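Long-range contact in Box C/D snoRNA protein 1 (Saccharomyces cerevisiae, PDB 6THL), which is required for the box C/D snoRNA accumulation involved in snoRNA processing, snoRNA transport to the nucleolus and ribosome biogenesis: residues V45-L49 / L61-V65. Residues are numbered along the deposited sequence; the frame is centred on the assembly and turned at random.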
loop_
_atom_site.group_PDB
_atom_site.type_symbol
_atom_site.label_atom_id
_atom_site.label_comp_id
_atom_site.label_asym_id
_atom_site.label_seq_id
_atom_site.Cartn_x
_atom_site.Cartn_y
_atom_site.Cartn_z
ATOM N N VAL B 45 -18.657 -6.074 0.405
ATOM C CA VAL B 45 -18.050 -7.383 0.304
ATOM C C VAL B 45 -16.661 -7.245 -0.341
ATOM O O VAL B 45 -16.419 -6.338 -1.141
ATOM C CB VAL B 45 -18.951 -8.433 -0.430
ATOM C CG1 VAL B 45 -20.394 -8.377 0.048
ATOM C CG2 VAL B 45 -18.898 -8.277 -1.930
ATOM N N GLU B 46 -15.752 -8.151 0.021
ATOM C CA GLU B 46 -14.451 -8.250 -0.648
ATOM C C GLU B 46 -14.445 -9.347 -1.747
ATOM O O GLU B 46 -14.433 -10.551 -1.477
ATOM C CB GLU B 46 -13.335 -8.495 0.379
ATOM C CG GLU B 46 -11.986 -8.674 -0.288
ATOM C CD GLU B 46 -10.910 -9.041 0.678
ATOM O OE1 GLU B 46 -9.745 -8.884 0.273
ATOM O OE2 GLU B 46 -11.216 -9.469 1.819
ATOM N N TRP B 47 -14.460 -8.917 -2.993
ATOM C CA TRP B 47 -14.428 -9.848 -4.096
ATOM C C TRP B 47 -12.990 -10.256 -4.310
ATOM O O TRP B 47 -12.117 -9.417 -4.364
ATOM C CB TRP B 47 -14.992 -9.208 -5.370
ATOM C CG TRP B 47 -16.424 -8.917 -5.267
ATOM C CD1 TRP B 47 -16.996 -7.728 -4.988
ATOM C CD2 TRP B 47 -17.488 -9.854 -5.415
ATOM N NE1 TRP B 47 -18.367 -7.858 -4.959
ATOM C CE2 TRP B 47 -18.686 -9.160 -5.217
ATOM C CE3 TRP B 47 -17.540 -11.224 -5.701
ATOM C CZ2 TRP B 47 -19.921 -9.775 -5.305
ATOM C CZ3 TRP B 47 -18.782 -11.845 -5.775
ATOM C CH2 TRP B 47 -19.950 -11.121 -5.582
ATOM N N ILE B 48 -12.745 -11.554 -4.396
ATOM C CA ILE B 48 -11.446 -12.064 -4.806
ATOM C C ILE B 48 -11.670 -13.024 -5.966
ATOM O O ILE B 48 -12.239 -14.101 -5.789
ATOM C CB ILE B 48 -10.742 -12.803 -3.663
ATOM C CG1 ILE B 48 -10.342 -11.820 -2.555
ATOM C CG2 ILE B 48 -9.513 -13.511 -4.188
ATOM C CD1 ILE B 48 -10.064 -12.471 -1.230
ATOM N N LEU B 49 -11.225 -12.608 -7.150
ATOM C CA LEU B 49 -11.361 -13.380 -8.380
ATOM C C LEU B 49 -10.122 -14.209 -8.588
ATOM O O LEU B 49 -9.013 -13.657 -8.646
ATOM C CB LEU B 49 -11.530 -12.427 -9.570
ATOM C CG LEU B 49 -12.693 -11.440 -9.425
ATOM C CD1 LEU B 49 -12.986 -10.806 -10.769
ATOM C CD2 LEU B 49 -13.964 -12.063 -8.886
ATOM N N LEU B 61 -4.127 -12.809 -8.748
ATOM C CA LEU B 61 -5.495 -12.562 -8.238
ATOM C C LEU B 61 -5.965 -11.178 -8.661
ATOM O O LEU B 61 -5.165 -10.348 -9.075
ATOM C CB LEU B 61 -5.565 -12.656 -6.713
ATOM C CG LEU B 61 -5.255 -14.013 -6.059
ATOM C CD1 LEU B 61 -5.569 -14.034 -4.562
ATOM C CD2 LEU B 61 -6.018 -15.127 -6.767
ATOM N N PHE B 62 -7.268 -10.941 -8.624
ATOM C CA PHE B 62 -7.802 -9.563 -8.692
ATOM C C PHE B 62 -8.798 -9.458 -7.581
ATOM O O PHE B 62 -9.784 -10.210 -7.551
ATOM C CB PHE B 62 -8.505 -9.200 -10.021
ATOM C CG PHE B 62 -9.218 -7.840 -10.009
ATOM C CD1 PHE B 62 -8.692 -6.759 -10.670
ATOM C CD2 PHE B 62 -10.437 -7.675 -9.376
ATOM C CE1 PHE B 62 -9.333 -5.542 -10.650
ATOM C CE2 PHE B 62 -11.081 -6.462 -9.370
ATOM C CZ PHE B 62 -10.527 -5.394 -10.000
ATOM N N LYS B 63 -8.531 -8.519 -6.679
ATOM C CA LYS B 63 -9.374 -8.277 -5.539
ATOM C C LYS B 63 -10.089 -6.953 -5.754
ATOM O O LYS B 63 -9.557 -6.044 -6.367
ATOM C CB LYS B 63 -8.511 -8.275 -4.296
ATOM C CG LYS B 63 -7.707 -9.561 -4.188
ATOM C CD LYS B 63 -6.252 -9.326 -3.823
ATOM C CE LYS B 63 -6.062 -9.128 -2.326
ATOM N NZ LYS B 63 -4.841 -9.842 -1.864
ATOM N N HIS B 64 -11.330 -6.869 -5.315
ATOM C CA HIS B 64 -12.005 -5.610 -5.321
ATOM C C HIS B 64 -13.068 -5.590 -4.256
ATOM O O HIS B 64 -13.771 -6.557 -4.091
ATOM C CB HIS B 64 -12.589 -5.272 -6.682
ATOM C CG HIS B 64 -13.261 -3.943 -6.707
ATOM N ND1 HIS B 64 -12.680 -2.836 -7.273
ATOM C CD2 HIS B 64 -14.424 -3.524 -6.163
ATOM C CE1 HIS B 64 -13.481 -1.798 -7.117
ATOM N NE2 HIS B 64 -14.543 -2.187 -6.438
ATOM N N VAL B 65 -13.173 -4.458 -3.564
ATOM C CA VAL B 65 -14.117 -4.269 -2.483
ATOM C C VAL B 65 -15.257 -3.373 -2.927
ATOM O O VAL B 65 -15.016 -2.235 -3.296
ATOM C CB VAL B 65 -13.406 -3.623 -1.298
ATOM C CG1 VAL B 65 -14.354 -3.389 -0.135
ATOM C CG2 VAL B 65 -12.274 -4.532 -0.882
#
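W47 and L49 each exchange a pair of backbone hydrogen bonds with H64 and F62, respectively, joining 45-49 and 62-65 as antiparallel strands at 165°. L49 N to F62 O, 2.8 Å, is nearly straight at 170°, whereas the W47 N to H64 O bond is more bent. E46–V65 and I48–K63 are the non-hydrogen-bonded pairs.

On the face of E46, I48, K63 and V65, beta-branched I48 and V65 suit an extended strand. I48 CG1 lies alongside the lysine stem, 3.8 Å from K63 CG, while CG2 reaches L61 CD1 at 4.0 Å. Lysine suits this partly exposed place because its methylenes pack while the bent chain leads NZ away. E46, with CG anti to the backbone N (chi1 177°), passes V65 CG2 with its own CG at 4.2 Å; its carboxylate salt-bridges R26. On the other face, the broad indole of W47 fills a buried place against L75, M79 and I166, one ring face taking V45 CG2.

Helix 81-90 packs on L49, F62 and H64, fitting aliphatic L49 and aromatic F62, whose CD1 and CD2 meet obliquely at 4.3 Å. Strand 165-169 runs parallel to 40-49 on its other edge within the BCD1 domain, and V65 hydrogen-bonds through its backbone to a chain of a different protein.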